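Local coordinates for protein amidase (Bacillus anthracis, PDB 5EWQ) that probably hydrolyses carboxylic acid amides to the free acid and ammonia, as a member of the amidase signature family, at residues L191-G195 and R508-L513; D304-L310 and F495-Y501; I389-K394 and Q405-E409; A432-N437 and L458-Y464. All blocks are in the same frame, centred on the assembly; numbering follows the deposited sequence.

Contact 1 of 4, residues L191-G195 and R508-L513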
loop_
_atom_site.group_PDB
_atom_site.type_symbol
_atom_site.label_atom_id
_atom_site.label_comp_id
_atom_site.label_asym_id
_atom_site.label_seq_id
_atom_site.Cartn_x
_atom_site.Cartn_y
_atom_site.Cartn_z
ATOM N N LEU A 191 1.715 -4.450 14.081
ATOM C CA LEU A 191 0.567 -5.121 14.684
ATOM C C LEU A 191 -0.745 -4.716 14.014
ATOM O O LEU A 191 -0.920 -3.569 13.606
ATOM C CB LEU A 191 0.504 -4.827 16.184
ATOM C CG LEU A 191 1.710 -5.291 17.002
ATOM C CD1 LEU A 191 1.474 -5.045 18.482
ATOM C CD2 LEU A 191 2.016 -6.761 16.739
ATOM N N ASN A 192 -1.662 -5.672 13.899
ATOM C CA ASN A 192 -2.961 -5.425 13.287
ATOM C C ASN A 192 -3.898 -4.747 14.280
ATOM O O ASN A 192 -4.195 -5.306 15.335
ATOM C CB ASN A 192 -3.569 -6.737 12.779
ATOM C CG ASN A 192 -4.758 -6.522 11.854
ATOM O OD1 ASN A 192 -5.613 -5.671 12.101
ATOM N ND2 ASN A 192 -4.815 -7.301 10.781
ATOM N N PRO A 193 -4.369 -3.536 13.938
ATOM C CA PRO A 193 -5.218 -2.714 14.809
ATOM C C PRO A 193 -6.541 -3.378 15.191
ATOM O O PRO A 193 -7.180 -2.944 16.149
ATOM C CB PRO A 193 -5.470 -1.455 13.967
ATOM C CG PRO A 193 -5.200 -1.868 12.559
ATOM C CD PRO A 193 -4.098 -2.872 12.652
ATOM N N TYR A 194 -6.942 -4.410 14.457
ATOM C CA TYR A 194 -8.186 -5.114 14.752
ATOM C C TYR A 194 -7.968 -6.267 15.724
ATOM O O TYR A 194 -8.922 -6.912 16.159
ATOM C CB TYR A 194 -8.828 -5.627 13.463
ATOM C CG TYR A 194 -9.468 -4.536 12.637
ATOM C CD1 TYR A 194 -10.783 -4.153 12.864
ATOM C CD2 TYR A 194 -8.759 -3.887 11.637
ATOM C CE1 TYR A 194 -11.376 -3.155 12.116
ATOM C CE2 TYR A 194 -9.342 -2.887 10.883
ATOM C CZ TYR A 194 -10.652 -2.526 11.127
ATOM O OH TYR A 194 -11.238 -1.532 10.380
ATOM N N GLY A 195 -6.709 -6.520 16.065
ATOM C CA GLY A 195 -6.370 -7.579 16.997
ATOM C C GLY A 195 -4.896 -7.933 16.958
ATOM O O GLY A 195 -4.501 -8.869 16.262
ATOM N N ARG A 508 -16.839 -1.851 6.376
ATOM C CA ARG A 508 -15.722 -1.374 7.184
ATOM C C ARG A 508 -16.175 -0.732 8.491
ATOM O O ARG A 508 -16.972 0.206 8.493
ATOM C CB ARG A 508 -14.875 -0.375 6.395
ATOM C CG ARG A 508 -13.471 -0.202 6.952
ATOM C CD ARG A 508 -12.795 1.044 6.409
ATOM N NE ARG A 508 -12.933 2.173 7.323
ATOM C CZ ARG A 508 -12.074 2.447 8.301
ATOM N NH1 ARG A 508 -11.015 1.673 8.490
ATOM N NH2 ARG A 508 -12.274 3.495 9.090
ATOM N N LYS A 509 -15.660 -1.252 9.599
ATOM C CA LYS A 509 -15.875 -0.652 10.910
ATOM C C LYS A 509 -14.545 -0.187 11.493
ATOM O O LYS A 509 -13.546 -0.902 11.410
ATOM C CB LYS A 509 -16.547 -1.643 11.865
ATOM C CG LYS A 509 -17.970 -2.022 11.495
ATOM C CD LYS A 509 -18.573 -2.936 12.552
ATOM C CE LYS A 509 -20.011 -3.300 12.224
ATOM N NZ LYS A 509 -20.610 -4.177 13.270
ATOM N N PRO A 510 -14.527 1.022 12.075
ATOM C CA PRO A 510 -13.327 1.552 12.732
ATOM C C PRO A 510 -12.848 0.643 13.860
ATOM O O PRO A 510 -13.656 0.226 14.690
ATOM C CB PRO A 510 -13.793 2.905 13.278
ATOM C CG PRO A 510 -14.946 3.286 12.411
ATOM C CD PRO A 510 -15.634 1.994 12.079
ATOM N N PRO A 511 -11.543 0.335 13.887
ATOM C CA PRO A 511 -10.973 -0.587 14.874
ATOM C C PRO A 511 -10.932 -0.005 16.283
ATOM O O PRO A 511 -10.673 1.186 16.453
ATOM C CB PRO A 511 -9.556 -0.826 14.346
ATOM C CG PRO A 511 -9.232 0.413 13.588
ATOM C CD PRO A 511 -10.524 0.850 12.956
ATOM N N LYS A 512 -11.188 -0.846 17.279
ATOM C CA LYS A 512 -11.092 -0.436 18.675
ATOM C C LYS A 512 -9.640 -0.448 19.139
ATOM O O LYS A 512 -9.084 -1.505 19.442
ATOM C CB LYS A 512 -11.935 -1.346 19.570
ATOM C CG LYS A 512 -13.278 -0.763 19.983
ATOM C CD LYS A 512 -14.245 -0.669 18.815
ATOM C CE LYS A 512 -15.614 -0.199 19.279
ATOM N NZ LYS A 512 -16.606 -0.165 18.170
ATOM N N LEU A 513 -9.030 0.730 19.190
ATOM C CA LEU A 513 -7.646 0.851 19.633
ATOM C C LEU A 513 -7.558 0.835 21.156
ATOM O O LEU A 513 -6.560 0.397 21.728
ATOM C CB LEU A 513 -7.013 2.132 19.079
ATOM C CG LEU A 513 -6.233 2.015 17.766
ATOM C CD1 LEU A 513 -7.070 1.362 16.675
ATOM C CD2 LEU A 513 -5.742 3.383 17.315
ATOM O OXT LEU A 513 -8.487 1.254 21.847
#

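Contact 2 of 4, residues D304-L310 and F495-Y501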
loop_
_atom_site.group_PDB
_atom_site.type_symbol
_atom_site.label_atom_id
_atom_site.label_comp_id
_atom_site.label_asym_id
_atom_site.label_seq_id
_atom_site.Cartn_x
_atom_site.Cartn_y
_atom_site.Cartn_z
ATOM N N ASP A 304 -16.464 10.316 -12.024
ATOM C CA ASP A 304 -17.343 9.262 -12.521
ATOM C C ASP A 304 -17.488 8.117 -11.521
ATOM O O ASP A 304 -17.332 6.949 -11.874
ATOM C CB ASP A 304 -16.824 8.723 -13.856
ATOM C CG ASP A 304 -16.788 9.785 -14.939
ATOM O OD1 ASP A 304 -16.570 10.968 -14.606
ATOM O OD2 ASP A 304 -16.979 9.435 -16.123
ATOM N N LEU A 305 -17.788 8.461 -10.273
ATOM C CA LEU A 305 -17.990 7.465 -9.226
ATOM C C LEU A 305 -19.423 7.508 -8.707
ATOM O O LEU A 305 -19.762 8.336 -7.863
ATOM C CB LEU A 305 -17.004 7.684 -8.076
ATOM C CG LEU A 305 -15.746 6.811 -8.058
ATOM C CD1 LEU A 305 -15.029 6.848 -9.398
ATOM C CD2 LEU A 305 -14.813 7.245 -6.939
ATOM N N SER A 306 -20.260 6.612 -9.219
ATOM C CA SER A 306 -21.668 6.573 -8.840
ATOM C C SER A 306 -21.988 5.346 -7.993
ATOM O O SER A 306 -21.295 4.331 -8.068
ATOM C CB SER A 306 -22.556 6.595 -10.087
ATOM O OG SER A 306 -23.928 6.538 -9.738
ATOM N N ILE A 307 -23.041 5.447 -7.188
ATOM C CA ILE A 307 -23.471 4.340 -6.340
ATOM C C ILE A 307 -24.136 3.247 -7.170
ATOM O O ILE A 307 -24.285 2.110 -6.718
ATOM C CB ILE A 307 -24.444 4.813 -5.242
ATOM C CG1 ILE A 307 -25.704 5.417 -5.865
ATOM C CG2 ILE A 307 -23.764 5.820 -4.325
ATOM C CD1 ILE A 307 -26.711 5.912 -4.849
ATOM N N ASP A 308 -24.537 3.599 -8.388
ATOM C CA ASP A 308 -25.120 2.639 -9.314
ATOM C C ASP A 308 -24.077 2.191 -10.331
ATOM O O ASP A 308 -24.402 1.885 -11.478
ATOM C CB ASP A 308 -26.334 3.242 -10.025
ATOM N N GLY A 309 -22.820 2.159 -9.900
ATOM C CA GLY A 309 -21.721 1.780 -10.768
ATOM C C GLY A 309 -21.652 0.287 -11.022
ATOM O O GLY A 309 -20.920 -0.165 -11.901
ATOM N N LEU A 310 -22.413 -0.480 -10.247
ATOM C CA LEU A 310 -22.468 -1.929 -10.416
ATOM C C LEU A 310 -23.671 -2.345 -11.253
ATOM O O LEU A 310 -23.819 -3.516 -11.602
ATOM C CB LEU A 310 -22.514 -2.628 -9.057
ATOM C CG LEU A 310 -21.173 -2.798 -8.341
ATOM C CD1 LEU A 310 -21.352 -3.514 -7.015
ATOM C CD2 LEU A 310 -20.199 -3.549 -9.228
ATOM N N PHE A 495 -12.446 1.690 -10.002
ATOM C CA PHE A 495 -12.878 2.587 -8.936
ATOM C C PHE A 495 -14.394 2.744 -8.929
ATOM O O PHE A 495 -15.016 2.771 -7.870
ATOM C CB PHE A 495 -12.212 3.957 -9.073
ATOM C CG PHE A 495 -10.849 4.034 -8.446
ATOM C CD1 PHE A 495 -10.700 3.932 -7.073
ATOM C CD2 PHE A 495 -9.719 4.221 -9.225
ATOM C CE1 PHE A 495 -9.451 4.005 -6.489
ATOM C CE2 PHE A 495 -8.468 4.296 -8.646
ATOM C CZ PHE A 495 -8.334 4.189 -7.276
ATOM N N ASN A 496 -14.980 2.843 -10.118
ATOM C CA ASN A 496 -16.426 2.970 -10.250
ATOM C C ASN A 496 -17.135 1.720 -9.741
ATOM O O ASN A 496 -18.161 1.804 -9.068
ATOM C CB ASN A 496 -16.807 3.242 -11.706
ATOM C CG ASN A 496 -18.235 3.728 -11.854
ATOM O OD1 ASN A 496 -18.822 4.259 -10.911
ATOM N ND2 ASN A 496 -18.800 3.550 -13.043
ATOM N N ILE A 497 -16.572 0.560 -10.068
ATOM C CA ILE A 497 -17.091 -0.713 -9.586
ATOM C C ILE A 497 -16.864 -0.851 -8.083
ATOM O O ILE A 497 -17.765 -1.246 -7.341
ATOM C CB ILE A 497 -16.433 -1.900 -10.326
ATOM C CG1 ILE A 497 -17.000 -2.021 -11.742
ATOM C CG2 ILE A 497 -16.636 -3.200 -9.562
ATOM C CD1 ILE A 497 -16.404 -3.156 -12.544
ATOM N N GLY A 498 -15.658 -0.510 -7.641
ATOM C CA GLY A 498 -15.301 -0.598 -6.237
ATOM C C GLY A 498 -16.101 0.339 -5.352
ATOM O O GLY A 498 -16.486 -0.025 -4.240
ATOM N N TYR A 499 -16.352 1.548 -5.846
ATOM C CA TYR A 499 -17.112 2.543 -5.097
ATOM C C TYR A 499 -18.561 2.107 -4.915
ATOM O O TYR A 499 -19.155 2.319 -3.857
ATOM C CB TYR A 499 -17.058 3.902 -5.799
ATOM C CG TYR A 499 -17.798 5.003 -5.074
ATOM C CD1 TYR A 499 -17.205 5.688 -4.022
ATOM C CD2 TYR A 499 -19.088 5.362 -5.447
ATOM C CE1 TYR A 499 -17.877 6.695 -3.357
ATOM C CE2 TYR A 499 -19.767 6.369 -4.788
ATOM C CZ TYR A 499 -19.157 7.032 -3.744
ATOM O OH TYR A 499 -19.829 8.035 -3.084
ATOM N N ALA A 500 -19.122 1.495 -5.952
ATOM C CA ALA A 500 -20.507 1.045 -5.915
ATOM C C ALA A 500 -20.680 -0.124 -4.951
ATOM O O ALA A 500 -21.685 -0.212 -4.246
ATOM C CB ALA A 500 -20.975 0.660 -7.307
ATOM N N TYR A 501 -19.697 -1.020 -4.921
ATOM C CA TYR A 501 -19.730 -2.150 -3.997
ATOM C C TYR A 501 -19.510 -1.686 -2.563
ATOM O O TYR A 501 -20.074 -2.249 -1.625
ATOM C CB TYR A 501 -18.680 -3.195 -4.377
ATOM C CG TYR A 501 -18.448 -4.235 -3.302
ATOM C CD1 TYR A 501 -19.385 -5.231 -3.058
ATOM C CD2 TYR A 501 -17.295 -4.217 -2.526
ATOM C CE1 TYR A 501 -19.180 -6.180 -2.074
ATOM C CE2 TYR A 501 -17.081 -5.162 -1.540
ATOM C CZ TYR A 501 -18.027 -6.141 -1.318
ATOM O OH TYR A 501 -17.819 -7.085 -0.339
#

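Contact 3 of 4, residues I389-K394 and Q405-E409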
loop_
_atom_site.group_PDB
_atom_site.type_symbol
_atom_site.label_atom_id
_atom_site.label_comp_id
_atom_site.label_asym_id
_atom_site.label_seq_id
_atom_site.Cartn_x
_atom_site.Cartn_y
_atom_site.Cartn_z
ATOM N N ILE A 389 25.511 -6.293 2.115
ATOM C CA ILE A 389 24.384 -6.397 3.036
ATOM C C ILE A 389 24.442 -7.701 3.820
ATOM O O ILE A 389 24.303 -7.711 5.044
ATOM C CB ILE A 389 23.037 -6.319 2.293
ATOM C CG1 ILE A 389 22.881 -4.957 1.621
ATOM C CG2 ILE A 389 21.882 -6.574 3.247
ATOM C CD1 ILE A 389 21.682 -4.857 0.710
ATOM N N ILE A 390 24.649 -8.800 3.099
ATOM C CA ILE A 390 24.736 -10.126 3.701
ATOM C C ILE A 390 25.845 -10.184 4.749
ATOM O O ILE A 390 25.666 -10.753 5.827
ATOM C CB ILE A 390 24.984 -11.207 2.629
ATOM C CG1 ILE A 390 23.829 -11.232 1.625
ATOM C CG2 ILE A 390 25.158 -12.572 3.270
ATOM C CD1 ILE A 390 23.997 -12.256 0.522
ATOM N N ALA A 391 26.983 -9.578 4.430
ATOM C CA ALA A 391 28.108 -9.525 5.354
ATOM C C ALA A 391 27.797 -8.619 6.540
ATOM O O ALA A 391 28.242 -8.870 7.660
ATOM C CB ALA A 391 29.360 -9.050 4.635
ATOM N N PHE A 392 27.029 -7.565 6.284
ATOM C CA PHE A 392 26.656 -6.610 7.322
ATOM C C PHE A 392 25.724 -7.242 8.351
ATOM O O PHE A 392 25.895 -7.052 9.556
ATOM C CB PHE A 392 25.991 -5.380 6.696
ATOM C CG PHE A 392 25.567 -4.343 7.696
ATOM C CD1 PHE A 392 26.456 -3.374 8.129
ATOM C CD2 PHE A 392 24.275 -4.330 8.197
ATOM C CE1 PHE A 392 26.069 -2.417 9.046
ATOM C CE2 PHE A 392 23.882 -3.376 9.114
ATOM C CZ PHE A 392 24.779 -2.417 9.539
ATOM N N ASN A 393 24.736 -7.989 7.868
ATOM C CA ASN A 393 23.759 -8.632 8.736
ATOM C C ASN A 393 24.380 -9.703 9.628
ATOM O O ASN A 393 23.940 -9.913 10.758
ATOM C CB ASN A 393 22.633 -9.247 7.901
ATOM C CG ASN A 393 21.794 -8.203 7.192
ATOM O OD1 ASN A 393 21.675 -7.066 7.652
ATOM N ND2 ASN A 393 21.200 -8.585 6.066
ATOM N N LYS A 394 25.405 -10.373 9.112
ATOM C CA LYS A 394 26.075 -11.449 9.836
ATOM C C LYS A 394 26.754 -10.969 11.119
ATOM O O LYS A 394 26.902 -11.733 12.072
ATOM C CB LYS A 394 27.112 -12.127 8.936
ATOM C CG LYS A 394 26.542 -13.126 7.941
ATOM C CD LYS A 394 27.642 -13.667 7.038
ATOM C CE LYS A 394 27.251 -14.987 6.389
ATOM N NZ LYS A 394 26.082 -14.859 5.480
ATOM N N GLN A 405 18.288 -14.570 6.551
ATOM C CA GLN A 405 18.329 -13.866 5.273
ATOM C C GLN A 405 18.535 -14.841 4.116
ATOM O O GLN A 405 19.305 -14.573 3.194
ATOM C CB GLN A 405 19.436 -12.809 5.281
ATOM C CG GLN A 405 20.801 -13.339 5.693
ATOM C CD GLN A 405 21.890 -12.287 5.600
ATOM O OE1 GLN A 405 21.642 -11.155 5.188
ATOM N NE2 GLN A 405 23.104 -12.659 5.982
ATOM N N THR A 406 17.831 -15.967 4.171
ATOM C CA THR A 406 17.987 -17.037 3.189
ATOM C C THR A 406 17.641 -16.593 1.767
ATOM O O THR A 406 18.292 -17.006 0.806
ATOM C CB THR A 406 17.110 -18.253 3.554
ATOM O OG1 THR A 406 17.328 -18.608 4.926
ATOM C CG2 THR A 406 17.444 -19.444 2.667
ATOM N N LEU A 407 16.622 -15.750 1.638
ATOM C CA LEU A 407 16.139 -15.333 0.323
ATOM C C LEU A 407 17.129 -14.442 -0.424
ATOM O O LEU A 407 17.367 -14.640 -1.616
ATOM C CB LEU A 407 14.795 -14.615 0.459
ATOM C CG LEU A 407 13.580 -15.537 0.578
ATOM C CD1 LEU A 407 12.326 -14.744 0.902
ATOM C CD2 LEU A 407 13.398 -16.324 -0.708
ATOM N N ILE A 408 17.705 -13.466 0.270
ATOM C CA ILE A 408 18.658 -12.561 -0.365
ATOM C C ILE A 408 20.003 -13.252 -0.561
ATOM O O ILE A 408 20.812 -12.832 -1.388
ATOM C CB ILE A 408 18.854 -11.264 0.448
ATOM C CG1 ILE A 408 19.574 -11.547 1.765
ATOM C CG2 ILE A 408 17.518 -10.587 0.699
ATOM C CD1 ILE A 408 19.841 -10.304 2.583
ATOM N N GLU A 409 20.237 -14.315 0.203
ATOM C CA GLU A 409 21.431 -15.132 0.021
ATOM C C GLU A 409 21.290 -15.987 -1.230
ATOM O O GLU A 409 22.253 -16.191 -1.966
ATOM C CB GLU A 409 21.680 -16.016 1.244
ATOM C CG GLU A 409 22.336 -15.298 2.413
ATOM C CD GLU A 409 22.505 -16.196 3.624
ATOM O OE1 GLU A 409 21.709 -17.145 3.778
ATOM O OE2 GLU A 409 23.437 -15.953 4.420
#

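Contact 4 of 4, residues A432-N437 and L458-Y464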
loop_
_atom_site.group_PDB
_atom_site.type_symbol
_atom_site.label_atom_id
_atom_site.label_comp_id
_atom_site.label_asym_id
_atom_site.label_seq_id
_atom_site.Cartn_x
_atom_site.Cartn_y
_atom_site.Cartn_z
ATOM N N ALA A 432 -0.741 -15.483 -18.217
ATOM C CA ALA A 432 -1.621 -14.774 -17.295
ATOM C C ALA A 432 -2.570 -13.833 -18.032
ATOM O O ALA A 432 -3.750 -13.737 -17.693
ATOM C CB ALA A 432 -0.802 -14.003 -16.273
ATOM N N LYS A 433 -2.047 -13.142 -19.039
ATOM C CA LYS A 433 -2.841 -12.188 -19.808
ATOM C C LYS A 433 -3.935 -12.900 -20.597
ATOM O O LYS A 433 -5.048 -12.394 -20.726
ATOM C CB LYS A 433 -1.943 -11.382 -20.749
ATOM C CG LYS A 433 -2.608 -10.167 -21.371
ATOM C CD LYS A 433 -1.607 -9.348 -22.171
ATOM C CE LYS A 433 -2.246 -8.097 -22.751
ATOM N NZ LYS A 433 -1.266 -7.285 -23.527
ATOM N N LYS A 434 -3.613 -14.080 -21.118
ATOM C CA LYS A 434 -4.580 -14.877 -21.863
ATOM C C LYS A 434 -5.614 -15.490 -20.926
ATOM O O LYS A 434 -6.794 -15.586 -21.264
ATOM C CB LYS A 434 -3.875 -15.975 -22.660
ATOM N N GLU A 435 -5.162 -15.904 -19.745
ATOM C CA GLU A 435 -6.045 -16.497 -18.748
ATOM C C GLU A 435 -7.069 -15.484 -18.246
ATOM O O GLU A 435 -8.234 -15.816 -18.035
ATOM C CB GLU A 435 -5.232 -17.049 -17.574
ATOM C CG GLU A 435 -6.071 -17.683 -16.475
ATOM C CD GLU A 435 -6.816 -18.918 -16.944
ATOM O OE1 GLU A 435 -6.259 -20.029 -16.825
ATOM O OE2 GLU A 435 -7.959 -18.780 -17.428
ATOM N N LEU A 436 -6.622 -14.246 -18.060
ATOM C CA LEU A 436 -7.496 -13.177 -17.590
ATOM C C LEU A 436 -8.479 -12.747 -18.673
ATOM O O LEU A 436 -9.681 -12.652 -18.429
ATOM C CB LEU A 436 -6.669 -11.977 -17.121
ATOM C CG LEU A 436 -6.372 -11.888 -15.621
ATOM C CD1 LEU A 436 -5.801 -13.193 -15.093
ATOM C CD2 LEU A 436 -5.423 -10.735 -15.335
ATOM N N ASN A 437 -7.963 -12.497 -19.873
ATOM C CA ASN A 437 -8.794 -12.074 -20.997
ATOM C C ASN A 437 -9.812 -13.133 -21.402
ATOM O O ASN A 437 -10.814 -12.825 -22.048
ATOM C CB ASN A 437 -7.921 -11.713 -22.199
ATOM C CG ASN A 437 -7.098 -10.465 -21.965
ATOM O OD1 ASN A 437 -7.526 -9.546 -21.265
ATOM N ND2 ASN A 437 -5.906 -10.425 -22.550
ATOM N N LEU A 458 -1.727 -14.096 -11.115
ATOM C CA LEU A 458 -1.989 -13.860 -12.530
ATOM C C LEU A 458 -2.121 -12.376 -12.859
ATOM O O LEU A 458 -1.522 -11.890 -13.819
ATOM C CB LEU A 458 -3.253 -14.602 -12.963
ATOM C CG LEU A 458 -3.261 -16.109 -12.700
ATOM C CD1 LEU A 458 -4.529 -16.744 -13.245
ATOM C CD2 LEU A 458 -2.031 -16.766 -13.300
ATOM N N SER A 459 -2.906 -11.658 -12.061
ATOM C CA SER A 459 -3.176 -10.247 -12.319
ATOM C C SER A 459 -1.938 -9.374 -12.124
ATOM O O SER A 459 -1.817 -8.312 -12.737
ATOM C CB SER A 459 -4.312 -9.752 -11.421
ATOM O OG SER A 459 -4.010 -9.955 -10.051
ATOM N N ALA A 460 -1.023 -9.823 -11.271
ATOM C CA ALA A 460 0.200 -9.074 -11.002
ATOM C C ALA A 460 1.185 -9.197 -12.162
ATOM O O ALA A 460 1.790 -8.210 -12.581
ATOM C CB ALA A 460 0.841 -9.553 -9.709
ATOM N N VAL A 461 1.339 -10.413 -12.674
ATOM C CA VAL A 461 2.249 -10.671 -13.785
ATOM C C VAL A 461 1.724 -10.056 -15.080
ATOM O O VAL A 461 2.479 -9.458 -15.847
ATOM C CB VAL A 461 2.470 -12.185 -13.988
ATOM C CG1 VAL A 461 3.284 -12.449 -15.245
ATOM C CG2 VAL A 461 3.155 -12.786 -12.770
ATOM N N ALA A 462 0.423 -10.198 -15.309
ATOM C CA ALA A 462 -0.204 -9.681 -16.520
ATOM C C ALA A 462 -0.267 -8.155 -16.516
ATOM O O ALA A 462 -0.449 -7.531 -17.561
ATOM C CB ALA A 462 -1.596 -10.270 -16.681
ATOM N N GLY A 463 -0.119 -7.560 -15.337
ATOM C CA GLY A 463 -0.107 -6.113 -15.212
ATOM C C GLY A 463 -1.489 -5.509 -15.060
ATOM O O GLY A 463 -1.654 -4.291 -15.131
ATOM N N TYR A 464 -2.485 -6.362 -14.850
ATOM C CA TYR A 464 -3.861 -5.910 -14.678
ATOM C C TYR A 464 -4.064 -5.289 -13.298
ATOM O O TYR A 464 -3.465 -5.736 -12.319
ATOM C CB TYR A 464 -4.835 -7.071 -14.890
ATOM C CG TYR A 464 -5.088 -7.391 -16.346
ATOM C CD1 TYR A 464 -4.067 -7.851 -17.165
ATOM C CD2 TYR A 464 -6.351 -7.238 -16.900
ATOM C CE1 TYR A 464 -4.294 -8.144 -18.496
ATOM C CE2 TYR A 464 -6.590 -7.529 -18.229
ATOM C CZ TYR A 464 -5.558 -7.982 -19.022
ATOM O OH TYR A 464 -5.790 -8.272 -20.345
#

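Contact 1 of 4, residues L191-G195 and R508-L513
The phenol ring of Tyr194 is met on one face by Pro511 and at its edge by the backbone carbonyl of Lys509, with Asn192 OD1, from the ring's own turn, as a second neighbour in the ring plane. Pro511 CB sits 3.7 Å from the centroid of the Tyr194 ring and only 10° off its normal, so this is a CH-pi contact centred over the ring. The hydroxyl lies just past the edge, where Tyr194 OH donates a hydrogen bond of 2.6 Å to Lys509 O. Pro511 CD reaches the same hydroxyl, 3.6 Å from Tyr194 OH. With CG anti to its own carbonyl carbon (chi1 -74°), the tyrosine swings out from its turn along the C-terminal tail and spans Lys509 to Pro511. Its ring also meets that of Tyr473, whose hydroxyl is hydrogen-bonded to Lys509 N. The guanidinium of Arg508 comes near the phenol too, but its NH2 is hydrogen-bonded to Asn47.

Beside the ring the contact is apolar. Pro193 CB lies 4.2 Å from Pro511 CB, and Leu513 CD1 approaches Pro193 CB to the same distance. Pro193 also packs on Thr210 and Ala213 of helix 206-213, while Asn192 ND2 bonds to the carbonyls of Asp200 and Gln235.

Two bonds set the turn that presents Pro193 and Tyr194. Asn192 OD1 accepts from Tyr194 N at 3.0 Å, and Gly195 N reaches Asn192 O at 2.9 Å. Asn-Pro-Tyr-Gly is thus an Asx turn superposed on a type I beta turn, and here it seats the C-terminal tail with its Pro510-Pro511 pair.

Contact 2 of 4, residues D304-L310 and F495-Y501
Leu305, Gly309 and Leu310 press against one flank of helix 491-503, as the loop before strand 314-317 wraps across that helix and turns through a type I beta turn, Ser306 to Gly309. Asn496, and Tyr499 with Ala500 one turn later, take the largest share of the first shell on the helix.

Leu305 lies over a face of the Tyr499 ring, its CB 4.3 Å from the ring centroid and offset toward the rim in a CH-pi contact. The edge of that ring is turned to the backbone of Ser306. Tyr499 takes up this place because its CG is anti to the backbone N (chi1 -179°), which sends the ring out along the loop. Ile307 CG2 touches the ring as well. Further along, Ala500 CB fits against the turn, 3.5 Å from Gly309 N. Gly309 has no side chain, and a CB there would point into the helix, against Asn496 O. Leu310 CG then sits 3.6 Å from Ala500 CB, and its two methyls part: CD2 goes to Ile497 CG2 at 3.6 Å, CD1 to Tyr501.

The polar link is single. Ser306 N gives a nearly straight hydrogen bond (N-H...O 165°) to Asn496 OD1 at 3.2 Å, the donor tilted a little from the carbonyl plane.

In the next shell, Leu310 reaches Leu339 of helix 329-341, and Phe495, whose CB meets Leu305 CD1, packs on Val270, Ala273 and Ala274 of helix 270-280. The turn is also braced from within by an ST turn: Asp308 N donates to Ser306 OG, 3.3 Å away.

Contact 3 of 4, residues I389-K394 and Q405-E409
Gln405 reaches across to helix 386-394 from the N-cap position of helix 406-412. CB already points toward the partner helix. CG stands between the backbone N and the carbonyl carbon (chi1 52°), and from there the chain runs extended to the amide. CD lies 3.9 Å from Asn393 CB. At the tip the two amide atoms divide their work. OE1 accepts from Asn393 ND2 at 2.8 Å in a nearly straight bond (176°), but the donor stands above the carbonyl plane of Gln405, not on a lone pair, and the two amide planes are 56° apart. One N-H of NE2 goes to Ile390 O at 3.2 Å, and here the geometry is regular: the donor lies in the carbonyl plane, on a lone pair. Ile390 CG2 also lies 3.4 Å from Gln405 NE2. That same carbonyl of Ile390 accepts a weak helical bond from Lys394 N. With OE1 and NE2 both bonded, the rotation of the Gln405 amide is fixed.

Around it, Ile390 CD1 packs 3.9 Å from Glu409 CG, and Ile408 CD1 meets Ile390 CG1 at 4.2 Å. Farther out, Lys394 NZ and Glu409 OE2, 3.1 Å apart, form a salt bridge whose hydrogen bond is weak.

Both short helices rest on helix 360-377, Ile389 at Phe375 and Ile408 at Phe367, while Asn393 packs on Ile401 of the connecting segment.

Contact 4 of 4, residues A432-N437 and L458-Y464
Ala432 and Leu436 of helix 418-437 pack against Leu458 and Ala462 in a helix-helix crossing, with helix 457-462 passing at -120° and the axes of the two short segments 8.7 Å apart. Tyr464, just beyond the second helix, closes one end.

Apolar packing carries most of the contact. Small residues let the backbones come close: Ala432 CB rests 3.8 Å from Ala462 CB. Leu436 reaches in between the second helix and the tyrosine with its two methyls, CD1 against Leu458 CB at 3.6 Å and CD2 toward Ala462 and Tyr464. Leu458 CD1 meets the aliphatic CG of Glu435, whose OE1 makes a weak hydrogen bond to Asn353 N. Leu458 and Val461 both touch Val357 as well.

The ring contact is a CH-pi interaction. Leu436 CD2 lies 3.9 Å from the centroid of the Tyr464 ring, 26° off the normal, toward the rim where the ring joins CB. At the ring edge, Lys433 CG approaches near the plane, its extended chain crossing the tyrosine at about a right angle.

The helix stops just before the tyrosine: Gly463, with positive phi, is the first residue to leave it, and the chain goes on to strand 466-473 of the central mixed sheet.

The polar contact sits at the phenol hydroxyl. Tyr464 OH lies 2.3 Å from Asn437 OD1; the pairing suggests a hydrogen bond, but the distance is doubtfully short. Lys433 CG lies 3.8 Å from the same Tyr464 OH.

In the fold
Contact 4 is the buried one, contact 1 lies at the surface, and contacts 2 and 3 are partly buried. Two share the C-terminal region: helix 491-503 of contact 2 leads into the tail of contact 1, and their nearest atoms are about 9 Å apart. Contacts 3 and 4 follow one another along the chain, helix 406-412 preceding helix 418-437. Contacts 2 and 3 lie on opposite sides of the chain's centre, 46 Å between centres. Chemistry follows place: contact 4 is mainly apolar, contact 3 is ruled by amides and a salt bridge, and contacts 1 and 2 each use a tyrosine face, but a tyrosine hydroxyl donates in contact 1 and a backbone N-H, to an asparagine, in contact 2.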